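Local coordinates for protein ribonucleoside-diphosphate reductase subunit beta (Streptococcus sanguinis, PDB 4N83) that probably forms, as the manganese-binding small subunit of a class Ib ribonucleotide reductase, part of the enzyme that makes deoxyribonucleotides from ribonucleotides, at residues Val55-Gln69 and Ser153-Thr167. Numbering follows the deposited sequence.
Sequences VGKVFGGLTLLDTLQ and SVFLETFLFYSGFFT. With MN (manganese (II) ion), chain J; MN (manganese (II) ion), chain I.
Val55 meets Thr167 through methyl groups where 55-69, part of helix 49-78, runs roughly antiparallel to 153-167. One turn on, Val58 fits the narrowest point: its CA lies 5.2 Å from that of Gly164, an approach a short, branched residue and a glycine can share. Its CG2 leans on Thr167, whose hydroxyl is hydrogen-bonded to Tyr240. Leu62 uses both branches, CD1 against Gly164 CA and CD2 over one face of the Phe161 ring, 4.2 Å from its centroid, a CH-pi contact. Because Gly164 carries no side chain, CD1 can settle on its backbone. The other face of that ring is covered by Glu157 CG, so the ring lies between Leu62 of the facing helix and Glu157 of its own segment. Leu65 lays CB 3.4 Å from Phe161 CE2, and its CD1 meets Leu156 CD1 at 3.9 Å; a branched apolar chain suits this buried place, reaching ring and leucine together.

Asp66 supplies the polar centre. Asp66 OD1 binds one manganese at 2.1 Å, while OD2 is hydrogen-bonded to the OH of Tyr104, the predicted active-site tyrosine, and lies 3.4 Å from Phe161 CE1 at the ring's edge. Glu157, extended beyond CG (chi2 -177°), bridges the metals: OE2 is 2.4 Å from the manganese of Asp66 and OE1 2.0 Å from the second. Glu97, His100, Glu191 and His194 complete this dimanganese site. Gln69, its chain bent at chi2 (-74°), lays CG against Leu156 CD2.

Within the ferritin-like helical fold, helix 84-111 packs beside Leu62 and Asp66, helix 128-143 beside Leu68 and Ser153, and helix 178-206 beside Phe165; the second subunit touches Thr63 and Thr67.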
loop_
_atom_site.group_PDB
_atom_site.type_symbol
_atom_site.label_atom_id
_atom_site.label_comp_id
_atom_site.label_asym_id
_atom_site.label_seq_id
_atom_site.Cartn_x
_atom_site.Cartn_y
_atom_site.Cartn_z
ATOM N N VAL A 55 -29.471 -2.816 2.047
ATOM C CA VAL A 55 -28.142 -3.436 1.993
ATOM C C VAL A 55 -27.211 -2.725 1.005
ATOM O O VAL A 55 -26.053 -2.449 1.329
ATOM C CB VAL A 55 -28.243 -4.945 1.657
ATOM C CG1 VAL A 55 -26.875 -5.538 1.347
ATOM C CG2 VAL A 55 -28.888 -5.695 2.813
ATOM N N GLY A 56 -27.718 -2.430 -0.190
ATOM C CA GLY A 56 -26.933 -1.744 -1.219
ATOM C C GLY A 56 -26.570 -0.315 -0.849
ATOM O O GLY A 56 -25.461 0.143 -1.132
ATOM N N LYS A 57 -27.509 0.387 -0.217
ATOM C CA LYS A 57 -27.286 1.759 0.245
ATOM C C LYS A 57 -26.248 1.829 1.368
ATOM O O LYS A 57 -25.539 2.828 1.505
ATOM C CB LYS A 57 -28.602 2.381 0.725
ATOM C CG LYS A 57 -29.587 2.695 -0.391
ATOM C CD LYS A 57 -30.828 3.388 0.149
ATOM C CE LYS A 57 -31.670 3.980 -0.969
ATOM N NZ LYS A 57 -32.889 4.654 -0.444
ATOM N N VAL A 58 -26.173 0.767 2.166
ATOM C CA VAL A 58 -25.225 0.684 3.276
ATOM C C VAL A 58 -23.801 0.482 2.765
ATOM O O VAL A 58 -22.918 1.287 3.059
ATOM C CB VAL A 58 -25.616 -0.445 4.259
ATOM C CG1 VAL A 58 -24.428 -0.906 5.093
ATOM C CG2 VAL A 58 -26.750 0.020 5.164
ATOM N N PHE A 59 -23.583 -0.592 2.007
ATOM C CA PHE A 59 -22.249 -0.901 1.487
ATOM C C PHE A 59 -21.759 0.190 0.541
ATOM O O PHE A 59 -20.608 0.616 0.627
ATOM C CB PHE A 59 -22.227 -2.257 0.768
ATOM C CG PHE A 59 -22.486 -3.439 1.667
ATOM C CD1 PHE A 59 -21.878 -3.541 2.916
ATOM C CD2 PHE A 59 -23.317 -4.470 1.251
ATOM C CE1 PHE A 59 -22.114 -4.633 3.734
ATOM C CE2 PHE A 59 -23.553 -5.567 2.064
ATOM C CZ PHE A 59 -22.951 -5.649 3.308
ATOM N N GLY A 60 -22.638 0.640 -0.350
ATOM C CA GLY A 60 -22.317 1.715 -1.286
ATOM C C GLY A 60 -21.908 3.007 -0.599
ATOM O O GLY A 60 -21.027 3.718 -1.082
ATOM N N GLY A 61 -22.556 3.314 0.523
ATOM C CA GLY A 61 -22.216 4.495 1.316
ATOM C C GLY A 61 -20.851 4.380 1.970
ATOM O O GLY A 61 -20.104 5.356 2.040
ATOM N N LEU A 62 -20.533 3.180 2.452
ATOM C CA LEU A 62 -19.223 2.895 3.036
ATOM C C LEU A 62 -18.140 2.833 1.958
ATOM O O LEU A 62 -16.996 3.218 2.204
ATOM C CB LEU A 62 -19.258 1.575 3.809
ATOM C CG LEU A 62 -20.220 1.494 4.998
ATOM C CD1 LEU A 62 -20.368 0.049 5.449
ATOM C CD2 LEU A 62 -19.755 2.378 6.147
ATOM N N THR A 63 -18.507 2.345 0.772
ATOM C CA THR A 63 -17.596 2.298 -0.376
ATOM C C THR A 63 -17.020 3.679 -0.689
ATOM O O THR A 63 -15.859 3.800 -1.081
ATOM C CB THR A 63 -18.305 1.767 -1.643
ATOM O OG1 THR A 63 -19.071 0.601 -1.321
ATOM C CG2 THR A 63 -17.292 1.422 -2.732
ATOM N N LEU A 64 -17.842 4.711 -0.519
ATOM C CA LEU A 64 -17.414 6.096 -0.716
ATOM C C LEU A 64 -16.301 6.480 0.260
ATOM O O LEU A 64 -15.368 7.195 -0.106
ATOM C CB LEU A 64 -18.606 7.045 -0.538
ATOM C CG LEU A 64 -18.406 8.508 -0.942
ATOM C CD1 LEU A 64 -18.352 8.650 -2.456
ATOM C CD2 LEU A 64 -19.517 9.371 -0.365
ATOM N N LEU A 65 -16.405 5.993 1.495
ATOM C CA LEU A 65 -15.466 6.350 2.557
ATOM C C LEU A 65 -14.206 5.476 2.587
ATOM O O LEU A 65 -13.170 5.912 3.087
ATOM C CB LEU A 65 -16.168 6.302 3.912
ATOM C CG LEU A 65 -17.396 7.208 4.049
ATOM C CD1 LEU A 65 -18.170 6.870 5.314
ATOM C CD2 LEU A 65 -16.997 8.677 4.033
ATOM N N ASP A 66 -14.294 4.250 2.072
ATOM C CA ASP A 66 -13.098 3.418 1.872
ATOM C C ASP A 66 -12.316 3.876 0.636
ATOM O O ASP A 66 -11.107 3.652 0.547
ATOM C CB ASP A 66 -13.456 1.927 1.763
ATOM C CG ASP A 66 -13.416 1.212 3.109
ATOM O OD1 ASP A 66 -12.374 1.275 3.795
ATOM O OD2 ASP A 66 -14.422 0.569 3.474
ATOM N N THR A 67 -13.012 4.504 -0.314
ATOM C CA THR A 67 -12.367 5.154 -1.457
ATOM C C THR A 67 -11.677 6.438 -1.000
ATOM O O THR A 67 -10.563 6.740 -1.428
ATOM C CB THR A 67 -13.384 5.509 -2.561
ATOM O OG1 THR A 67 -14.179 4.360 -2.873
ATOM C CG2 THR A 67 -12.672 5.988 -3.825
ATOM N N LEU A 68 -12.360 7.190 -0.140
ATOM C CA LEU A 68 -11.814 8.413 0.450
ATOM C C LEU A 68 -10.500 8.152 1.184
ATOM O O LEU A 68 -9.560 8.942 1.083
ATOM C CB LEU A 68 -12.832 9.026 1.418
ATOM C CG LEU A 68 -12.406 10.259 2.220
ATOM C CD1 LEU A 68 -12.125 11.433 1.297
ATOM C CD2 LEU A 68 -13.475 10.618 3.239
ATOM N N GLN A 69 -10.448 7.045 1.921
ATOM C CA GLN A 69 -9.274 6.696 2.721
ATOM C C GLN A 69 -8.093 6.227 1.868
ATOM O O GLN A 69 -6.957 6.646 2.096
ATOM C CB GLN A 69 -9.627 5.623 3.758
ATOM C CG GLN A 69 -10.490 6.119 4.908
ATOM C CD GLN A 69 -9.720 6.968 5.904
ATOM O OE1 GLN A 69 -9.319 6.491 6.965
ATOM N NE2 GLN A 69 -9.508 8.233 5.563
ATOM N N SER A 153 -9.661 10.398 10.949
ATOM C CA SER A 153 -9.565 9.028 10.441
ATOM C C SER A 153 -10.024 8.004 11.482
ATOM O O SER A 153 -10.595 6.970 11.130
ATOM C CB SER A 153 -8.133 8.717 10.002
ATOM O OG SER A 153 -8.075 7.493 9.288
ATOM N N VAL A 154 -9.768 8.293 12.758
ATOM C CA VAL A 154 -10.228 7.436 13.852
ATOM C C VAL A 154 -11.745 7.548 14.014
ATOM O O VAL A 154 -12.429 6.531 14.123
ATOM C CB VAL A 154 -9.513 7.764 15.185
ATOM C CG1 VAL A 154 -10.156 7.021 16.351
ATOM C CG2 VAL A 154 -8.034 7.411 15.092
ATOM N N PHE A 155 -12.268 8.774 14.026
ATOM C CA PHE A 155 -13.721 8.982 14.053
ATOM C C PHE A 155 -14.392 8.324 12.852
ATOM O O PHE A 155 -15.463 7.733 12.982
ATOM C CB PHE A 155 -14.087 10.475 14.050
ATOM C CG PHE A 155 -14.019 11.143 15.400
ATOM C CD1 PHE A 155 -14.465 10.501 16.554
ATOM C CD2 PHE A 155 -13.553 12.448 15.505
ATOM C CE1 PHE A 155 -14.409 11.137 17.784
ATOM C CE2 PHE A 155 -13.502 13.088 16.731
ATOM C CZ PHE A 155 -13.928 12.432 17.872
ATOM N N LEU A 156 -13.761 8.444 11.687
ATOM C CA LEU A 156 -14.317 7.909 10.448
ATOM C C LEU A 156 -14.566 6.409 10.555
ATOM O O LEU A 156 -15.711 5.960 10.521
ATOM C CB LEU A 156 -13.383 8.210 9.267
ATOM C CG LEU A 156 -13.744 7.646 7.888
ATOM C CD1 LEU A 156 -15.179 7.981 7.511
ATOM C CD2 LEU A 156 -12.776 8.173 6.839
ATOM N N GLU A 157 -13.491 5.648 10.729
ATOM C CA GLU A 157 -13.541 4.192 10.591
ATOM C C GLU A 157 -13.810 3.417 11.887
ATOM O O GLU A 157 -14.209 2.254 11.829
ATOM C CB GLU A 157 -12.249 3.704 9.936
ATOM C CG GLU A 157 -12.025 4.320 8.565
ATOM C CD GLU A 157 -10.787 3.791 7.879
ATOM O OE1 GLU A 157 -9.677 3.983 8.420
ATOM O OE2 GLU A 157 -10.926 3.183 6.799
ATOM N N THR A 158 -13.602 4.053 13.042
ATOM C CA THR A 158 -13.839 3.405 14.340
ATOM C C THR A 158 -15.241 3.684 14.899
ATOM O O THR A 158 -15.713 2.952 15.771
ATOM C CB THR A 158 -12.803 3.851 15.398
ATOM O OG1 THR A 158 -11.524 4.045 14.780
ATOM C CG2 THR A 158 -12.675 2.817 16.514
ATOM N N PHE A 159 -15.903 4.727 14.394
ATOM C CA PHE A 159 -17.163 5.208 14.973
ATOM C C PHE A 159 -18.304 5.281 13.949
ATOM O O PHE A 159 -19.281 4.537 14.058
ATOM C CB PHE A 159 -16.920 6.562 15.673
ATOM C CG PHE A 159 -18.095 7.506 15.639
ATOM C CD1 PHE A 159 -19.291 7.184 16.269
ATOM C CD2 PHE A 159 -17.993 8.734 14.994
ATOM C CE1 PHE A 159 -20.365 8.058 16.239
ATOM C CE2 PHE A 159 -19.063 9.611 14.964
ATOM C CZ PHE A 159 -20.251 9.272 15.586
ATOM N N LEU A 160 -18.180 6.163 12.959
ATOM C CA LEU A 160 -19.276 6.423 12.012
ATOM C C LEU A 160 -19.319 5.461 10.816
ATOM O O LEU A 160 -20.235 5.533 9.994
ATOM C CB LEU A 160 -19.263 7.887 11.549
ATOM C CG LEU A 160 -18.046 8.428 10.785
ATOM C CD1 LEU A 160 -18.172 8.197 9.284
ATOM C CD2 LEU A 160 -17.851 9.909 11.082
ATOM N N PHE A 161 -18.332 4.571 10.719
ATOM C CA PHE A 161 -18.397 3.436 9.789
ATOM C C PHE A 161 -19.422 2.403 10.273
ATOM O O PHE A 161 -20.014 1.682 9.468
ATOM C CB PHE A 161 -17.022 2.759 9.644
ATOM C CG PHE A 161 -16.345 3.004 8.318
ATOM C CD1 PHE A 161 -15.981 1.938 7.504
ATOM C CD2 PHE A 161 -16.058 4.293 7.888
ATOM C CE1 PHE A 161 -15.352 2.153 6.290
ATOM C CE2 PHE A 161 -15.428 4.513 6.675
ATOM C CZ PHE A 161 -15.076 3.442 5.874
ATOM N N TYR A 162 -19.628 2.346 11.587
ATOM C CA TYR A 162 -20.455 1.308 12.208
ATOM C C TYR A 162 -21.963 1.518 12.044
ATOM O O TYR A 162 -22.745 0.617 12.351
ATOM C CB TYR A 162 -20.089 1.154 13.686
ATOM C CG TYR A 162 -18.753 0.474 13.887
ATOM C CD1 TYR A 162 -17.561 1.177 13.735
ATOM C CD2 TYR A 162 -18.680 -0.878 14.211
ATOM C CE1 TYR A 162 -16.337 0.555 13.909
ATOM C CE2 TYR A 162 -17.458 -1.507 14.389
ATOM C CZ TYR A 162 -16.291 -0.785 14.237
ATOM O OH TYR A 162 -15.075 -1.401 14.412
ATOM N N SER A 163 -22.368 2.695 11.569
ATOM C CA SER A 163 -23.747 2.912 11.130
ATOM C C SER A 163 -24.084 1.944 9.995
ATOM O O SER A 163 -25.208 1.450 9.899
ATOM C CB SER A 163 -23.948 4.352 10.653
ATOM O OG SER A 163 -23.032 4.685 9.624
ATOM N N GLY A 164 -23.093 1.686 9.142
ATOM C CA GLY A 164 -23.218 0.713 8.064
ATOM C C GLY A 164 -22.995 -0.723 8.512
ATOM O O GLY A 164 -23.709 -1.622 8.073
ATOM N N PHE A 165 -22.016 -0.944 9.391
ATOM C CA PHE A 165 -21.701 -2.298 9.868
ATOM C C PHE A 165 -22.835 -2.950 10.671
ATOM O O PHE A 165 -22.876 -4.175 10.788
ATOM C CB PHE A 165 -20.419 -2.312 10.718
ATOM C CG PHE A 165 -19.151 -2.004 9.954
ATOM C CD1 PHE A 165 -18.945 -2.484 8.663
ATOM C CD2 PHE A 165 -18.136 -1.266 10.553
ATOM C CE1 PHE A 165 -17.769 -2.208 7.981
ATOM C CE2 PHE A 165 -16.958 -0.991 9.875
ATOM C CZ PHE A 165 -16.775 -1.464 8.588
ATOM N N PHE A 166 -23.743 -2.141 11.217
ATOM C CA PHE A 166 -24.880 -2.645 12.000
ATOM C C PHE A 166 -25.744 -3.659 11.238
ATOM O O PHE A 166 -26.234 -4.626 11.827
ATOM C CB PHE A 166 -25.753 -1.472 12.473
ATOM C CG PHE A 166 -26.867 -1.871 13.407
ATOM C CD1 PHE A 166 -26.682 -1.846 14.784
ATOM C CD2 PHE A 166 -28.106 -2.260 12.910
ATOM C CE1 PHE A 166 -27.706 -2.206 15.645
ATOM C CE2 PHE A 166 -29.132 -2.625 13.766
ATOM C CZ PHE A 166 -28.933 -2.598 15.135
ATOM N N THR A 167 -25.928 -3.435 9.938
ATOM C CA THR A 167 -26.795 -4.287 9.114
ATOM C C THR A 167 -26.234 -5.703 8.877
ATOM O O THR A 167 -26.904 -6.682 9.204
ATOM C CB THR A 167 -27.145 -3.606 7.770
ATOM O OG1 THR A 167 -27.671 -2.297 8.021
ATOM C CG2 THR A 167 -28.177 -4.418 6.995
HETATM MN MN MN J . -11.421 1.095 5.683
HETATM MN MN MN I . -8.039 2.890 8.466
#